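Local coordinates for protein indole-3-acetic acid-amido synthetase GH3.15 (Arabidopsis thaliana, PDB 6E1Q) that joins amino acids, chiefly glutamine, to the auxin precursor indole-3-butyric acid and to the herbicide 2,4-DB in an ATP-dependent adenylation and amide-forming reaction, at residues D437-D442 against G476-Y481; L445-N450 against E508-A513; A513-G518 against K523-L528. One frame throughout, in Å; residues are numbered along the deposited sequence.

Contact 1. Residues D437-D442 against G476-Y481; sequences DKTYED and GHYVIY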
loop_
_atom_site.group_PDB
_atom_site.type_symbol
_atom_site.label_atom_id
_atom_site.label_comp_id
_atom_site.label_asym_id
_atom_site.label_seq_id
_atom_site.Cartn_x
_atom_site.Cartn_y
_atom_site.Cartn_z
ATOM N N ASP A 437 -6.146 -11.550 -25.612
ATOM C CA ASP A 437 -6.754 -11.192 -24.344
ATOM C C ASP A 437 -5.699 -10.505 -23.483
ATOM O O ASP A 437 -4.557 -10.973 -23.387
ATOM C CB ASP A 437 -7.305 -12.434 -23.631
ATOM C CG ASP A 437 -6.274 -13.540 -23.478
ATOM O OD1 ASP A 437 -5.820 -14.086 -24.511
ATOM O OD2 ASP A 437 -5.925 -13.865 -22.322
ATOM N N LYS A 438 -6.050 -9.351 -22.924
ATOM C CA LYS A 438 -5.177 -8.619 -22.005
ATOM C C LYS A 438 -6.021 -8.293 -20.772
ATOM O O LYS A 438 -6.733 -7.283 -20.743
ATOM C CB LYS A 438 -4.594 -7.360 -22.651
ATOM C CG LYS A 438 -3.776 -7.591 -23.923
ATOM C CD LYS A 438 -2.604 -8.543 -23.706
ATOM C CE LYS A 438 -1.628 -8.494 -24.887
ATOM N NZ LYS A 438 -0.739 -9.697 -24.981
ATOM N N THR A 439 -5.948 -9.144 -19.748
ATOM C CA THR A 439 -6.766 -8.956 -18.559
ATOM C C THR A 439 -5.989 -8.125 -17.545
ATOM O O THR A 439 -4.878 -8.492 -17.142
ATOM C CB THR A 439 -7.196 -10.295 -17.973
ATOM O OG1 THR A 439 -8.022 -10.974 -18.929
ATOM C CG2 THR A 439 -7.969 -10.086 -16.657
ATOM N N TYR A 440 -6.574 -7.003 -17.151
ATOM C CA TYR A 440 -5.933 -6.070 -16.244
ATOM C C TYR A 440 -6.215 -6.465 -14.806
ATOM O O TYR A 440 -7.194 -7.163 -14.503
ATOM C CB TYR A 440 -6.422 -4.642 -16.506
ATOM C CG TYR A 440 -5.796 -4.009 -17.732
ATOM C CD1 TYR A 440 -6.230 -4.348 -19.011
ATOM C CD2 TYR A 440 -4.734 -3.111 -17.612
ATOM C CE1 TYR A 440 -5.650 -3.780 -20.133
ATOM C CE2 TYR A 440 -4.141 -2.537 -18.733
ATOM C CZ TYR A 440 -4.609 -2.881 -19.986
ATOM O OH TYR A 440 -4.038 -2.331 -21.101
ATOM N N GLU A 441 -5.352 -5.982 -13.911
ATOM C CA GLU A 441 -5.496 -6.306 -12.497
ATOM C C GLU A 441 -6.823 -5.810 -11.939
ATOM O O GLU A 441 -7.484 -6.532 -11.187
ATOM C CB GLU A 441 -4.326 -5.727 -11.694
ATOM C CG GLU A 441 -4.271 -6.212 -10.252
ATOM C CD GLU A 441 -3.035 -5.695 -9.518
ATOM O OE1 GLU A 441 -3.120 -4.633 -8.859
ATOM O OE2 GLU A 441 -1.971 -6.341 -9.634
ATOM N N ASP A 442 -7.247 -4.589 -12.304
ATOM C CA ASP A 442 -8.493 -4.078 -11.721
ATOM C C ASP A 442 -9.707 -4.897 -12.164
ATOM O O ASP A 442 -10.636 -5.107 -11.372
ATOM C CB ASP A 442 -8.697 -2.593 -12.047
ATOM C CG ASP A 442 -8.535 -2.270 -13.532
ATOM O OD1 ASP A 442 -8.666 -3.176 -14.374
ATOM O OD2 ASP A 442 -8.278 -1.089 -13.854
ATOM N N GLY A 476 -5.507 -22.438 -24.537
ATOM C CA GLY A 476 -5.073 -21.845 -23.294
ATOM C C GLY A 476 -6.245 -21.405 -22.439
ATOM O O GLY A 476 -7.347 -21.152 -22.927
ATOM N N HIS A 477 -6.008 -21.329 -21.128
ATOM C CA HIS A 477 -7.045 -20.856 -20.216
ATOM C C HIS A 477 -6.416 -20.280 -18.951
ATOM O O HIS A 477 -5.249 -20.528 -18.639
ATOM C CB HIS A 477 -8.045 -21.965 -19.875
ATOM C CG HIS A 477 -7.511 -23.003 -18.938
ATOM N ND1 HIS A 477 -6.663 -24.011 -19.346
ATOM C CD2 HIS A 477 -7.706 -23.188 -17.611
ATOM C CE1 HIS A 477 -6.367 -24.779 -18.312
ATOM N NE2 HIS A 477 -6.982 -24.299 -17.246
ATOM N N TYR A 478 -7.209 -19.486 -18.240
ATOM C CA TYR A 478 -6.782 -18.898 -16.983
ATOM C C TYR A 478 -6.914 -19.901 -15.851
ATOM O O TYR A 478 -7.876 -20.673 -15.786
ATOM C CB TYR A 478 -7.616 -17.668 -16.637
ATOM C CG TYR A 478 -7.452 -16.478 -17.545
ATOM C CD1 TYR A 478 -6.545 -16.483 -18.593
ATOM C CD2 TYR A 478 -8.217 -15.335 -17.346
ATOM C CE1 TYR A 478 -6.409 -15.379 -19.417
ATOM C CE2 TYR A 478 -8.080 -14.233 -18.151
ATOM C CZ TYR A 478 -7.184 -14.259 -19.188
ATOM O OH TYR A 478 -7.063 -13.156 -19.997
ATOM N N VAL A 479 -5.947 -19.861 -14.941
ATOM C CA VAL A 479 -5.977 -20.586 -13.678
ATOM C C VAL A 479 -5.992 -19.557 -12.552
ATOM O O VAL A 479 -5.067 -18.740 -12.451
ATOM C CB VAL A 479 -4.757 -21.512 -13.536
ATOM C CG1 VAL A 479 -4.705 -22.091 -12.139
ATOM C CG2 VAL A 479 -4.790 -22.620 -14.576
ATOM N N ILE A 480 -7.018 -19.604 -11.698
ATOM C CA ILE A 480 -7.074 -18.776 -10.491
ATOM C C ILE A 480 -6.901 -19.663 -9.259
ATOM O O ILE A 480 -7.666 -20.614 -9.055
ATOM C CB ILE A 480 -8.382 -17.972 -10.409
ATOM C CG1 ILE A 480 -8.813 -17.508 -11.798
ATOM C CG2 ILE A 480 -8.212 -16.789 -9.465
ATOM C CD1 ILE A 480 -7.947 -16.419 -12.389
ATOM N N TYR A 481 -5.908 -19.342 -8.422
ATOM C CA TYR A 481 -5.683 -20.061 -7.168
ATOM C C TYR A 481 -6.440 -19.369 -6.033
ATOM O O TYR A 481 -6.215 -18.187 -5.762
ATOM C CB TYR A 481 -4.189 -20.138 -6.831
ATOM C CG TYR A 481 -3.341 -20.828 -7.882
ATOM C CD1 TYR A 481 -3.177 -22.210 -7.880
ATOM C CD2 TYR A 481 -2.707 -20.093 -8.882
ATOM C CE1 TYR A 481 -2.402 -22.847 -8.858
ATOM C CE2 TYR A 481 -1.933 -20.717 -9.857
ATOM C CZ TYR A 481 -1.783 -22.088 -9.832
ATOM O OH TYR A 481 -1.018 -22.680 -10.797
#

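Contact 2. Residues L445-N450 against E508-A513; sequences LKAVTN and EESLDA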
loop_
_atom_site.group_PDB
_atom_site.type_symbol
_atom_site.label_atom_id
_atom_site.label_comp_id
_atom_site.label_asym_id
_atom_site.label_seq_id
_atom_site.Cartn_x
_atom_site.Cartn_y
_atom_site.Cartn_z
ATOM N N LEU A 445 -9.591 -8.290 -10.271
ATOM C CA LEU A 445 -10.014 -8.059 -8.888
ATOM C C LEU A 445 -11.534 -7.937 -8.780
ATOM O O LEU A 445 -12.159 -8.505 -7.871
ATOM C CB LEU A 445 -9.324 -6.800 -8.351
ATOM C CG LEU A 445 -7.829 -6.938 -8.018
ATOM C CD1 LEU A 445 -7.146 -5.574 -7.858
ATOM C CD2 LEU A 445 -7.641 -7.755 -6.732
ATOM N N LYS A 446 -12.154 -7.175 -9.685
ATOM C CA LYS A 446 -13.605 -7.050 -9.611
ATOM C C LYS A 446 -14.282 -8.379 -9.918
ATOM O O LYS A 446 -15.280 -8.736 -9.276
ATOM C CB LYS A 446 -14.108 -5.957 -10.558
ATOM C CG LYS A 446 -15.635 -5.918 -10.599
ATOM C CD LYS A 446 -16.216 -4.621 -11.145
ATOM C CE LYS A 446 -17.737 -4.594 -10.947
ATOM N NZ LYS A 446 -18.437 -5.714 -11.663
ATOM N N ALA A 447 -13.732 -9.142 -10.872
ATOM C CA ALA A 447 -14.290 -10.454 -11.197
ATOM C C ALA A 447 -14.258 -11.385 -9.990
ATOM O O ALA A 447 -15.244 -12.062 -9.686
ATOM C CB ALA A 447 -13.518 -11.069 -12.364
ATOM N N VAL A 448 -13.116 -11.435 -9.296
ATOM C CA VAL A 448 -12.961 -12.308 -8.131
ATOM C C VAL A 448 -13.845 -11.832 -6.983
ATOM O O VAL A 448 -14.447 -12.639 -6.269
ATOM C CB VAL A 448 -11.473 -12.367 -7.721
ATOM C CG1 VAL A 448 -11.318 -12.886 -6.303
ATOM C CG2 VAL A 448 -10.678 -13.222 -8.703
ATOM N N THR A 449 -13.952 -10.514 -6.804
ATOM C CA THR A 449 -14.934 -9.942 -5.880
ATOM C C THR A 449 -16.348 -10.437 -6.168
ATOM O O THR A 449 -17.067 -10.867 -5.256
ATOM C CB THR A 449 -14.873 -8.415 -5.961
ATOM O OG1 THR A 449 -13.645 -7.963 -5.374
ATOM C CG2 THR A 449 -16.070 -7.757 -5.247
ATOM N N ASN A 450 -16.782 -10.345 -7.433
ATOM C CA ASN A 450 -18.105 -10.852 -7.791
ATOM C C ASN A 450 -18.226 -12.333 -7.489
ATOM O O ASN A 450 -19.242 -12.784 -6.948
ATOM C CB ASN A 450 -18.402 -10.621 -9.273
ATOM C CG ASN A 450 -18.593 -9.158 -9.622
ATOM O OD1 ASN A 450 -18.384 -8.754 -10.771
ATOM N ND2 ASN A 450 -19.008 -8.368 -8.650
ATOM N N GLU A 508 -15.565 -15.383 -15.151
ATOM C CA GLU A 508 -15.523 -15.236 -16.604
ATOM C C GLU A 508 -16.512 -14.194 -17.083
ATOM O O GLU A 508 -16.191 -13.371 -17.946
ATOM C CB GLU A 508 -15.827 -16.561 -17.287
ATOM C CG GLU A 508 -14.773 -17.608 -17.114
ATOM C CD GLU A 508 -14.862 -18.659 -18.192
ATOM O OE1 GLU A 508 -15.891 -19.370 -18.238
ATOM O OE2 GLU A 508 -13.917 -18.764 -18.996
ATOM N N GLU A 509 -17.729 -14.223 -16.538
ATOM C CA GLU A 509 -18.763 -13.295 -16.966
ATOM C C GLU A 509 -18.388 -11.865 -16.624
ATOM O O GLU A 509 -18.924 -10.931 -17.230
ATOM C CB GLU A 509 -20.100 -13.696 -16.317
ATOM C CG GLU A 509 -21.290 -12.787 -16.584
ATOM C CD GLU A 509 -21.922 -12.994 -17.958
ATOM O OE1 GLU A 509 -21.453 -13.867 -18.720
ATOM O OE2 GLU A 509 -22.899 -12.280 -18.274
ATOM N N SER A 510 -17.463 -11.682 -15.674
ATOM C CA SER A 510 -17.004 -10.373 -15.243
ATOM C C SER A 510 -15.784 -9.868 -16.005
ATOM O O SER A 510 -15.385 -8.719 -15.795
ATOM C CB SER A 510 -16.659 -10.402 -13.757
ATOM O OG SER A 510 -17.806 -10.485 -12.947
ATOM N N LEU A 511 -15.158 -10.693 -16.845
ATOM C CA LEU A 511 -13.980 -10.242 -17.571
ATOM C C LEU A 511 -14.433 -9.435 -18.790
ATOM O O LEU A 511 -15.631 -9.217 -19.006
ATOM C CB LEU A 511 -13.091 -11.432 -17.927
ATOM C CG LEU A 511 -12.589 -12.260 -16.731
ATOM C CD1 LEU A 511 -11.859 -13.509 -17.182
ATOM C CD2 LEU A 511 -11.703 -11.456 -15.793
ATOM N N ASP A 512 -13.483 -8.971 -19.601
ATOM C CA ASP A 512 -13.844 -8.011 -20.635
ATOM C C ASP A 512 -14.282 -8.712 -21.922
ATOM O O ASP A 512 -14.255 -9.941 -22.045
ATOM C CB ASP A 512 -12.704 -7.012 -20.878
ATOM C CG ASP A 512 -11.499 -7.608 -21.618
ATOM O OD1 ASP A 512 -11.557 -8.726 -22.170
ATOM O OD2 ASP A 512 -10.459 -6.918 -21.641
ATOM N N ALA A 513 -14.687 -7.900 -22.900
ATOM C CA ALA A 513 -15.254 -8.429 -24.134
ATOM C C ALA A 513 -14.244 -9.238 -24.938
ATOM O O ALA A 513 -14.633 -10.186 -25.632
ATOM C CB ALA A 513 -15.806 -7.288 -24.984
#

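Contact 3. Residues A513-G518 against K523-L528; sequences AVYRKG and KNIGPL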
loop_
_atom_site.group_PDB
_atom_site.type_symbol
_atom_site.label_atom_id
_atom_site.label_comp_id
_atom_site.label_asym_id
_atom_site.label_seq_id
_atom_site.Cartn_x
_atom_site.Cartn_y
_atom_site.Cartn_z
ATOM N N ALA A 513 -14.687 -7.900 -22.900
ATOM C CA ALA A 513 -15.254 -8.429 -24.134
ATOM C C ALA A 513 -14.244 -9.238 -24.938
ATOM O O ALA A 513 -14.633 -10.186 -25.632
ATOM C CB ALA A 513 -15.806 -7.288 -24.984
ATOM N N VAL A 514 -12.958 -8.884 -24.876
ATOM C CA VAL A 514 -11.971 -9.628 -25.654
ATOM C C VAL A 514 -11.833 -11.039 -25.104
ATOM O O VAL A 514 -11.820 -12.017 -25.864
ATOM C CB VAL A 514 -10.621 -8.884 -25.689
ATOM C CG1 VAL A 514 -9.578 -9.711 -26.427
ATOM C CG2 VAL A 514 -10.779 -7.534 -26.373
ATOM N N TYR A 515 -11.758 -11.169 -23.777
ATOM C CA TYR A 515 -11.812 -12.490 -23.158
ATOM C C TYR A 515 -13.097 -13.215 -23.541
ATOM O O TYR A 515 -13.072 -14.375 -23.967
ATOM C CB TYR A 515 -11.705 -12.373 -21.629
ATOM C CG TYR A 515 -11.754 -13.721 -20.938
ATOM C CD1 TYR A 515 -12.974 -14.310 -20.589
ATOM C CD2 TYR A 515 -10.584 -14.426 -20.666
ATOM C CE1 TYR A 515 -13.022 -15.561 -19.977
ATOM C CE2 TYR A 515 -10.620 -15.669 -20.051
ATOM C CZ TYR A 515 -11.845 -16.226 -19.710
ATOM O OH TYR A 515 -11.889 -17.458 -19.118
ATOM N N ARG A 516 -14.236 -12.544 -23.394
ATOM C CA ARG A 516 -15.504 -13.250 -23.528
ATOM C C ARG A 516 -15.772 -13.618 -24.981
ATOM O O ARG A 516 -16.248 -14.725 -25.267
ATOM C CB ARG A 516 -16.630 -12.405 -22.941
ATOM C CG ARG A 516 -16.592 -12.381 -21.416
ATOM C CD ARG A 516 -17.748 -11.595 -20.809
ATOM N NE ARG A 516 -17.524 -10.155 -20.895
ATOM C CZ ARG A 516 -18.060 -9.367 -21.820
ATOM N NH1 ARG A 516 -18.860 -9.871 -22.749
ATOM N NH2 ARG A 516 -17.793 -8.069 -21.817
ATOM N N LYS A 517 -15.446 -12.718 -25.914
ATOM C CA LYS A 517 -15.507 -13.069 -27.329
ATOM C C LYS A 517 -14.570 -14.231 -27.637
ATOM O O LYS A 517 -14.915 -15.129 -28.414
ATOM C CB LYS A 517 -15.168 -11.850 -28.188
ATOM C CG LYS A 517 -15.323 -12.085 -29.675
ATOM C CD LYS A 517 -14.018 -12.261 -30.404
ATOM C CE LYS A 517 -14.105 -11.602 -31.777
ATOM N NZ LYS A 517 -12.986 -12.005 -32.659
ATOM N N GLY A 518 -13.389 -14.242 -27.012
ATOM C CA GLY A 518 -12.497 -15.380 -27.157
ATOM C C GLY A 518 -13.132 -16.680 -26.699
ATOM O O GLY A 518 -12.956 -17.724 -27.328
ATOM N N LYS A 523 -13.081 -18.958 -30.003
ATOM C CA LYS A 523 -12.767 -20.337 -29.599
ATOM C C LYS A 523 -11.315 -20.528 -29.164
ATOM O O LYS A 523 -10.899 -21.668 -28.923
ATOM C CB LYS A 523 -13.107 -21.340 -30.713
ATOM C CG LYS A 523 -13.103 -22.809 -30.318
ATOM C CD LYS A 523 -13.841 -23.027 -29.014
ATOM C CE LYS A 523 -15.319 -22.733 -29.185
ATOM N NZ LYS A 523 -16.054 -23.970 -29.561
ATOM N N ASN A 524 -10.520 -19.465 -29.023
ATOM C CA ASN A 524 -9.120 -19.661 -28.660
ATOM C C ASN A 524 -8.864 -19.634 -27.157
ATOM O O ASN A 524 -7.720 -19.853 -26.735
ATOM C CB ASN A 524 -8.225 -18.607 -29.319
ATOM C CG ASN A 524 -8.741 -17.200 -29.134
ATOM O OD1 ASN A 524 -9.224 -16.576 -30.071
ATOM N ND2 ASN A 524 -8.682 -16.707 -27.902
ATOM N N ILE A 525 -9.876 -19.357 -26.339
ATOM C CA ILE A 525 -9.737 -19.339 -24.884
ATOM C C ILE A 525 -10.596 -20.455 -24.308
ATOM O O ILE A 525 -11.789 -20.551 -24.618
ATOM C CB ILE A 525 -10.118 -17.972 -24.288
ATOM C CG1 ILE A 525 -9.135 -16.896 -24.758
ATOM C CG2 ILE A 525 -10.090 -18.021 -22.767
ATOM C CD1 ILE A 525 -9.645 -15.472 -24.603
ATOM N N GLY A 526 -9.984 -21.310 -23.489
ATOM C CA GLY A 526 -10.688 -22.407 -22.870
ATOM C C GLY A 526 -11.366 -22.003 -21.571
ATOM O O GLY A 526 -11.350 -20.835 -21.165
ATOM N N PRO A 527 -11.965 -22.978 -20.884
ATOM C CA PRO A 527 -12.784 -22.659 -19.706
ATOM C C PRO A 527 -11.930 -22.272 -18.507
ATOM O O PRO A 527 -10.969 -22.962 -18.164
ATOM C CB PRO A 527 -13.559 -23.959 -19.449
ATOM C CG PRO A 527 -13.345 -24.813 -20.698
ATOM C CD PRO A 527 -12.013 -24.408 -21.221
ATOM N N LEU A 528 -12.303 -21.174 -17.854
ATOM C CA LEU A 528 -11.556 -20.731 -16.687
ATOM C C LEU A 528 -11.585 -21.797 -15.604
ATOM O O LEU A 528 -12.575 -22.513 -15.424
ATOM C CB LEU A 528 -12.118 -19.423 -16.140
ATOM C CG LEU A 528 -11.385 -18.807 -14.941
ATOM C CD1 LEU A 528 -11.267 -17.306 -15.097
ATOM C CD2 LEU A 528 -12.104 -19.147 -13.635
HETATM O O HOH W 1 -9.898 -19.167 -19.076
#

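Contact 1. Residues D437-D442 against G476-Y481
The ring of Tyr478 presents its hydroxyl edge to the 437-442 segment, with Asp437 OD2 and Thr439 OG1 both lying near the ring plane, while on the Tyr515 side the two aromatic rings meet with their planes about 40° apart. The carboxylate of Asp437 comes from the opposite direction and is turned 42° from the ring. Tyr478 OH donates to the anti lone pair of Asp437 OD2 at 2.7 Å. The same phenolic oxygen lies 2.6 Å from Thr439 OG1, probably in a second hydrogen bond, although the threonine proton has another acceptor within reach. Asp437 OD2 also takes the amide of Ile434 and OD1 that of Asp435, so two loop amides hold the carboxylate that the phenol meets. With CG of Tyr478 anti to its carbonyl carbon (chi1 -67°), the ring spans the gap between the CA atoms of Thr439 and Tyr478, 10.1 Å apart, and its buried hydroxyl has Asp437 OD2 as acceptor and Thr439 OG1 as a probable donor. Thr439 pairs with strand 430-432 just ahead of helix 441-452; Tyr478 stands on strand 477-485, between strands 461-470 and 529-533 in the C-terminal sheet, so the contact ties that sheet to the loop leading into the helix.

Contact 2. Residues L445-N450 against E508-A513
Ala447 on helix 441-452 packs against Ser510 in segment 508-513, a close approach of helices 441-452 and 497-510 within the GH3 C-terminal domain. The small side chains let the CA atoms of Ala447 and Ser510 come within 4.9 Å. Ser510 CB rests on the alanine, 3.5 Å from both Ala447 CA and Ala447 CB, and Leu511 CD2 reaches the same methyl, Ala447 CB, at 3.9 Å. One turn further on, Ser510 OG lies 2.8 Å from Asn450 OD1, within hydrogen-bonding distance; its single proton could instead serve the backbone carbonyl of Thr506, and the choice is not settled. The torsion of Ser510 (chi1 -72°, OG beside its own backbone N) places OG where both acceptors can be met. Asn450 OD1 has a second partner in its own helix: Lys446 NZ donates to it at 3.2 Å, in the carbonyl plane on a lone pair, with a C=O...N angle of 125°. That bond is consistent with the amide being turned with its oxygen toward the serine. Beyond Leu511 the chain turns, and Asp512 N-caps helix 513-522 through Tyr515 N. Close seating of alanine and serine with a polar margin marks a small-residue helix-helix contact, here beside the mixed four-stranded sheet of the C-terminal domain.

Contact 3. Residues A513-G518 against K523-L528
Gly518 and Lys523 are joined by a backbone bond where helix 513-522 ends: Lys523, the first residue to leave helical geometry, takes a positive phi of 79°, and its N donates to Gly518 O at 2.9 Å. The bond spans five residues rather than the four of the helix proper and is bent, with an angle of 130° at the hydrogen and the donor tilted from the carbonyl plane. From there the chain doubles back along the helix, bringing the CA atoms of Gly518 and Ile525 to 5.3 Å. Since Gly518 has no side chain, Ile525 CD1 settles directly onto the helix backbone, 3.8 Å from Gly518 CA and close to the carbonyl oxygen of Tyr515. The two branches of Ile525 divide their work: with CG1 anti to the carbonyl carbon and the chain extended beyond it (chi2 162°), CD1 reaches the backbone, while CG2, anti to the backbone N, approaches Tyr515 CE2 obliquely at 3.6 Å. Farther along, Leu528 crosses the tyrosine at about a right angle, with its CB 3.6 Å from Tyr515 OH. A water in the plane of the ring donates to Tyr515 OH at 2.6 Å and to Gly526 O at 3.0 Å. Glu508 OE2, salt-bridged to Arg519, also lies against the phenol in a probable hydrogen bond whose modelled length is unusually short, so its detail is doubtful. The buried phenol thus has polar partners at its hydroxyl, while Ile525 packs against its ring carbons.

Contacts 1 and 3 are buried, whereas contact 2 is only partly so, with Asn450 at its margin. Helix 441-452 carries contact 2 and begins in the segment of contact 1, just after its touching residues; helix 497-510, which contributes to contact 2, is followed by the helix of contact 3, and the two contacts share Ala513. Their chemistry differs: contact 1 rests on polar bonds to one hydroxyl, contact 2 on small side chains with a polar margin, and contact 3, which buries most surface at 305 Å², on a backbone bond at the helix end, apolar cover and a water bridge. Leu511 touches Tyr478, and Gly476 O probably accepts from Gly526 N, so all three form one continuous cluster.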